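Local structure of aldehyde dehydrogenase (Trypanosoma brucei, 5MYP) at residues A[392-397]-A[423-428]; A[407-412]-A[417-422]. The protein probably oxidises aldehydes to the corresponding carboxylic acids, with NAD+ as the electron acceptor. All coordinates share one frame; numbering follows the deposited sequence.

Contact 1. Residues A[392-397]-A[423-428]; sequences PLALYV and VVHAGA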
loop_
_atom_site.group_PDB
_atom_site.type_symbol
_atom_site.label_atom_id
_atom_site.label_comp_id
_atom_site.label_asym_id
_atom_site.label_seq_id
_atom_site.Cartn_x
_atom_site.Cartn_y
_atom_site.Cartn_z
ATOM N N PRO A 392 -0.726 -17.240 5.882
ATOM C CA PRO A 392 0.306 -17.709 4.965
ATOM C C PRO A 392 0.161 -17.099 3.581
ATOM O O PRO A 392 -0.901 -16.581 3.236
ATOM C CB PRO A 392 0.044 -19.212 4.907
ATOM C CG PRO A 392 -1.434 -19.320 5.051
ATOM C CD PRO A 392 -1.869 -18.171 5.919
ATOM N N LEU A 393 1.226 -17.185 2.792
ATOM C CA LEU A 393 1.227 -16.655 1.433
ATOM C C LEU A 393 0.270 -17.423 0.514
ATOM O O LEU A 393 -0.331 -16.838 -0.385
ATOM C CB LEU A 393 2.644 -16.682 0.856
ATOM C CG LEU A 393 2.895 -15.957 -0.467
ATOM C CD1 LEU A 393 2.450 -14.501 -0.401
ATOM C CD2 LEU A 393 4.367 -16.043 -0.836
ATOM N N ALA A 394 0.135 -18.728 0.739
ATOM C CA ALA A 394 -0.780 -19.561 -0.039
ATOM C C ALA A 394 -1.577 -20.484 0.874
ATOM O O ALA A 394 -1.144 -20.813 1.974
ATOM C CB ALA A 394 -0.005 -20.369 -1.069
ATOM N N LEU A 395 -2.761 -20.867 0.413
ATOM C CA LEU A 395 -3.579 -21.884 1.062
ATOM C C LEU A 395 -4.116 -22.788 -0.035
ATOM O O LEU A 395 -4.623 -22.304 -1.047
ATOM C CB LEU A 395 -4.723 -21.238 1.848
ATOM C CG LEU A 395 -5.701 -22.171 2.582
ATOM C CD1 LEU A 395 -6.192 -21.542 3.878
ATOM C CD2 LEU A 395 -6.886 -22.563 1.712
ATOM N N TYR A 396 -4.014 -24.094 0.173
ATOM C CA TYR A 396 -4.373 -25.076 -0.840
ATOM C C TYR A 396 -5.478 -25.985 -0.318
ATOM O O TYR A 396 -5.414 -26.443 0.821
ATOM C CB TYR A 396 -3.137 -25.891 -1.220
ATOM C CG TYR A 396 -1.976 -25.042 -1.696
ATOM C CD1 TYR A 396 -2.135 -24.162 -2.760
ATOM C CD2 TYR A 396 -0.717 -25.123 -1.092
ATOM C CE1 TYR A 396 -1.084 -23.376 -3.208
ATOM C CE2 TYR A 396 0.343 -24.348 -1.537
ATOM C CZ TYR A 396 0.153 -23.475 -2.598
ATOM O OH TYR A 396 1.195 -22.709 -3.069
ATOM N N VAL A 397 -6.494 -26.229 -1.147
ATOM C CA VAL A 397 -7.624 -27.089 -0.787
ATOM C C VAL A 397 -7.851 -28.107 -1.898
ATOM O O VAL A 397 -8.101 -27.727 -3.039
ATOM C CB VAL A 397 -8.927 -26.279 -0.579
ATOM C CG1 VAL A 397 -10.069 -27.194 -0.128
ATOM C CG2 VAL A 397 -8.700 -25.155 0.424
ATOM N N VAL A 423 1.194 -24.095 -5.880
ATOM C CA VAL A 423 2.309 -23.332 -6.488
ATOM C C VAL A 423 1.997 -22.647 -7.837
ATOM O O VAL A 423 2.424 -21.512 -8.055
ATOM C CB VAL A 423 3.611 -24.184 -6.577
ATOM C CG1 VAL A 423 4.764 -23.393 -7.186
ATOM C CG2 VAL A 423 4.001 -24.695 -5.195
ATOM N N VAL A 424 1.244 -23.315 -8.711
ATOM C CA VAL A 424 1.056 -22.874 -10.113
ATOM C C VAL A 424 0.415 -21.491 -10.306
ATOM O O VAL A 424 0.606 -20.859 -11.355
ATOM C CB VAL A 424 0.267 -23.914 -10.955
ATOM C CG1 VAL A 424 1.063 -25.209 -11.086
ATOM C CG2 VAL A 424 -1.135 -24.172 -10.396
ATOM N N HIS A 425 -0.345 -21.032 -9.311
ATOM C CA HIS A 425 -0.937 -19.683 -9.331
ATOM C C HIS A 425 0.083 -18.547 -9.449
ATOM O O HIS A 425 -0.255 -17.483 -9.956
ATOM C CB HIS A 425 -1.824 -19.452 -8.094
ATOM C CG HIS A 425 -1.064 -19.328 -6.808
ATOM N ND1 HIS A 425 -0.360 -20.375 -6.255
ATOM C CD2 HIS A 425 -0.910 -18.283 -5.960
ATOM C CE1 HIS A 425 0.202 -19.978 -5.126
ATOM N NE2 HIS A 425 -0.112 -18.710 -4.928
ATOM N N ALA A 426 1.313 -18.769 -8.976
ATOM C CA ALA A 426 2.389 -17.770 -9.081
ATOM C C ALA A 426 2.723 -17.375 -10.527
ATOM O O ALA A 426 3.091 -16.228 -10.782
ATOM C CB ALA A 426 3.639 -18.264 -8.372
ATOM N N GLY A 427 2.592 -18.321 -11.457
ATOM C CA GLY A 427 2.796 -18.062 -12.884
ATOM C C GLY A 427 1.558 -17.636 -13.661
ATOM O O GLY A 427 1.634 -17.469 -14.881
ATOM N N ALA A 428 0.429 -17.446 -12.972
ATOM C CA ALA A 428 -0.841 -17.126 -13.625
ATOM C C ALA A 428 -0.884 -15.668 -14.082
ATOM O O ALA A 428 -0.823 -14.756 -13.255
ATOM C CB ALA A 428 -1.997 -17.420 -12.681
HETATM O O HOH W 1 0.501 -16.761 -3.068
#
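Tyr396 lays the hydroxyl end of its ring against the start of 423-428, where it meets the backbone of Val423 and the imidazole of His425. CG of Tyr396 stands anti to its carbonyl carbon (chi1 -56°), which carries the ring off strand 395-398 and across to the loop although its CB does not head there. Val423 N gives a weak hydrogen bond to Tyr396 OH at 3.1 Å, bent to 142° at the hydrogen. The same hydroxyl is hydrogen-bonded to the carbonyl oxygen of Ile260, so two backbone groups from different loops grip it. Val423 CG2 packs 4.0 Å from Tyr396 OH.

His425 comes in at about a right angle to the tyrosine. It points its CB at the strand, and with CG between the backbone N and the carbonyl carbon (chi1 70°) the ring ends beside Tyr396 and Ala394. There His425 CE1 lies 3.6 Å from Tyr396 OH, each group meeting the other's ring edge close to the plane, and the methyl of Ala394 reaches the same CE1 obliquely at 4.1 Å. A water in the imidazole plane, at the ring edge, bridges the segments: it lies 2.8 Å from His425 NE2 and donates to the carbonyl oxygen of Leu393.

Met460 of the second subunit also packs on His425. Ala394 is about 8 Å from Cys259 and His425 about 9 Å from Glu223 (side chains), both predicted active-site residues. The contact thus lies close to the presumed catalytic centre, joining a parallel strand of the catalytic domain to the short 3-10 turn 424-427 of an aldehyde dehydrogenase fold.

Contact 2. Residues A[407-412]-A[417-422]; sequences GVESRT and VVVNDV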
loop_
_atom_site.group_PDB
_atom_site.type_symbol
_atom_site.label_atom_id
_atom_site.label_comp_id
_atom_site.label_asym_id
_atom_site.label_seq_id
_atom_site.Cartn_x
_atom_site.Cartn_y
_atom_site.Cartn_z
ATOM N N GLY A 407 -16.611 -22.933 2.288
ATOM C CA GLY A 407 -16.461 -22.804 3.737
ATOM C C GLY A 407 -15.038 -22.513 4.183
ATOM O O GLY A 407 -14.815 -21.642 5.029
ATOM N N VAL A 408 -14.075 -23.231 3.604
ATOM C CA VAL A 408 -12.657 -23.044 3.930
ATOM C C VAL A 408 -12.161 -21.674 3.448
ATOM O O VAL A 408 -11.477 -20.979 4.192
ATOM C CB VAL A 408 -11.771 -24.181 3.355
ATOM C CG1 VAL A 408 -10.285 -23.887 3.566
ATOM C CG2 VAL A 408 -12.131 -25.518 3.995
ATOM N N GLU A 409 -12.509 -21.298 2.214
ATOM C CA GLU A 409 -12.158 -19.979 1.656
ATOM C C GLU A 409 -12.672 -18.827 2.517
ATOM O O GLU A 409 -11.921 -17.917 2.870
ATOM C CB GLU A 409 -12.729 -19.811 0.241
ATOM C CG GLU A 409 -12.007 -20.593 -0.842
ATOM C CD GLU A 409 -12.690 -20.508 -2.200
ATOM O OE1 GLU A 409 -13.597 -19.660 -2.387
ATOM O OE2 GLU A 409 -12.311 -21.283 -3.100
ATOM N N SER A 410 -13.957 -18.885 2.852
ATOM C CA SER A 410 -14.623 -17.796 3.556
ATOM C C SER A 410 -14.197 -17.652 5.027
ATOM O O SER A 410 -14.367 -16.578 5.602
ATOM C CB SER A 410 -16.145 -17.954 3.440
ATOM O OG SER A 410 -16.597 -19.091 4.144
ATOM N N ARG A 411 -13.642 -18.710 5.621
ATOM C CA ARG A 411 -13.253 -18.711 7.042
ATOM C C ARG A 411 -11.735 -18.676 7.293
ATOM O O ARG A 411 -11.303 -18.775 8.447
ATOM C CB ARG A 411 -13.865 -19.937 7.735
ATOM C CG ARG A 411 -15.384 -19.966 7.747
ATOM C CD ARG A 411 -15.959 -19.000 8.764
ATOM N NE ARG A 411 -17.419 -18.905 8.676
ATOM C CZ ARG A 411 -18.189 -18.176 9.488
ATOM N NH1 ARG A 411 -17.656 -17.458 10.476
ATOM N NH2 ARG A 411 -19.508 -18.163 9.311
ATOM N N THR A 412 -10.937 -18.531 6.233
ATOM C CA THR A 412 -9.479 -18.398 6.346
ATOM C C THR A 412 -8.982 -17.160 5.609
ATOM O O THR A 412 -9.674 -16.623 4.739
ATOM C CB THR A 412 -8.754 -19.622 5.756
ATOM O OG1 THR A 412 -9.116 -19.785 4.377
ATOM C CG2 THR A 412 -9.101 -20.885 6.534
ATOM N N VAL A 417 -5.538 -18.489 -2.643
ATOM C CA VAL A 417 -6.102 -19.832 -2.534
ATOM C C VAL A 417 -6.018 -20.504 -3.901
ATOM O O VAL A 417 -6.391 -19.899 -4.910
ATOM C CB VAL A 417 -7.577 -19.809 -2.074
ATOM C CG1 VAL A 417 -8.167 -21.221 -2.026
ATOM C CG2 VAL A 417 -7.695 -19.127 -0.723
ATOM N N VAL A 418 -5.511 -21.737 -3.927
ATOM C CA VAL A 418 -5.610 -22.592 -5.106
ATOM C C VAL A 418 -6.409 -23.831 -4.720
ATOM O O VAL A 418 -6.131 -24.449 -3.688
ATOM C CB VAL A 418 -4.236 -23.012 -5.677
ATOM C CG1 VAL A 418 -4.407 -23.704 -7.028
ATOM C CG2 VAL A 418 -3.317 -21.808 -5.817
ATOM N N VAL A 419 -7.407 -24.179 -5.534
ATOM C CA VAL A 419 -8.190 -25.397 -5.327
ATOM C C VAL A 419 -7.675 -26.484 -6.273
ATOM O O VAL A 419 -7.578 -26.268 -7.489
ATOM C CB VAL A 419 -9.706 -25.162 -5.524
ATOM C CG1 VAL A 419 -10.496 -26.456 -5.330
ATOM C CG2 VAL A 419 -10.202 -24.081 -4.569
ATOM N N ASN A 420 -7.329 -27.633 -5.690
ATOM C CA ASN A 420 -6.855 -28.831 -6.407
ATOM C C ASN A 420 -5.485 -28.708 -7.075
ATOM O O ASN A 420 -5.174 -29.455 -7.998
ATOM C CB ASN A 420 -7.915 -29.352 -7.400
ATOM C CG ASN A 420 -9.205 -29.755 -6.716
ATOM O OD1 ASN A 420 -9.192 -30.263 -5.597
ATOM N ND2 ASN A 420 -10.325 -29.546 -7.388
ATOM N N ASP A 421 -4.648 -27.795 -6.589
ATOM C CA ASP A 421 -3.250 -27.726 -7.019
ATOM C C ASP A 421 -2.442 -26.899 -6.024
ATOM O O ASP A 421 -3.000 -26.339 -5.078
ATOM C CB ASP A 421 -3.140 -27.127 -8.438
ATOM C CG ASP A 421 -2.058 -27.795 -9.284
ATOM O OD1 ASP A 421 -0.995 -28.171 -8.739
ATOM O OD2 ASP A 421 -2.265 -27.945 -10.506
ATOM N N VAL A 422 -1.131 -26.847 -6.240
ATOM C CA VAL A 422 -0.216 -26.041 -5.426
ATOM C C VAL A 422 0.737 -25.262 -6.338
ATOM O O VAL A 422 1.002 -25.693 -7.462
ATOM C CB VAL A 422 0.588 -26.911 -4.425
ATOM C CG1 VAL A 422 -0.351 -27.718 -3.532
ATOM C CG2 VAL A 422 1.564 -27.845 -5.139
#
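Glu409 and Val417 meet through aliphatic carbon, CG of the glutamate resting 4.1 Å from CG1 of the valine. Two residues further along the strand, the carboxylate oxygen Glu409 OE2 passes 3.8 Å from Val419 CG2, the glutamate crossing that valine at about a right angle. Both valines turn their CB toward the helix, while Val418 between them turns away. The glutamate's own CB does not aim at the strand; its CG lies anti to the carbonyl carbon (chi1 -74°) and the chain runs extended beyond it (chi2 174°), which takes CG past Val417 and the carboxylate on to Val419. Its charge is met from outside: Arg461 of the second subunit makes a salt bridge with OE2, and Val459 of that subunit packs on the same side chain.

These pieces belong to a beta-alpha-beta unit, strand 395-398, helix 402-411 and strand 417-419, whose two strands are parallel neighbours in one sheet. The sheet runs on across the dimer interface, because 417-419 also pairs in parallel with a strand of the second subunit.

Further out, Thr412 OG1 donates to Val408 O, four residues earlier, at 2.7 Å, tilted 31° from the carbonyl plane. Arg457 of the second subunit hydrogen-bonds to Glu409 O through NH1 and also packs on Val417. Past the strand, Val422 N donates to Asp421 OD1 at 2.8 Å, the oxygen accepting through its anti lone pair. That carboxylate takes salt bridges from Arg473 and Arg462 of the second subunit.

In the fold
From the N terminus, the chain first runs through 392-397, which leads into strand 395-398, then enters helix 402-411, turns back into strand 417-419 and emerges at 423-428. Contact 2 closes the short loop between helix and strand and is nested within the longer loop that contact 1 closes. The two are about 10 Å apart, centre to centre, and share one sheet: Leu395 O to Val418 N (3.1 Å) and Val397 O to Asn420 N (2.8 Å) are probable hydrogen bonds between them. Contact 1 ties this sheet to the loop near the presumed active site, contact 2 ties it to its helix, and both touch the second subunit.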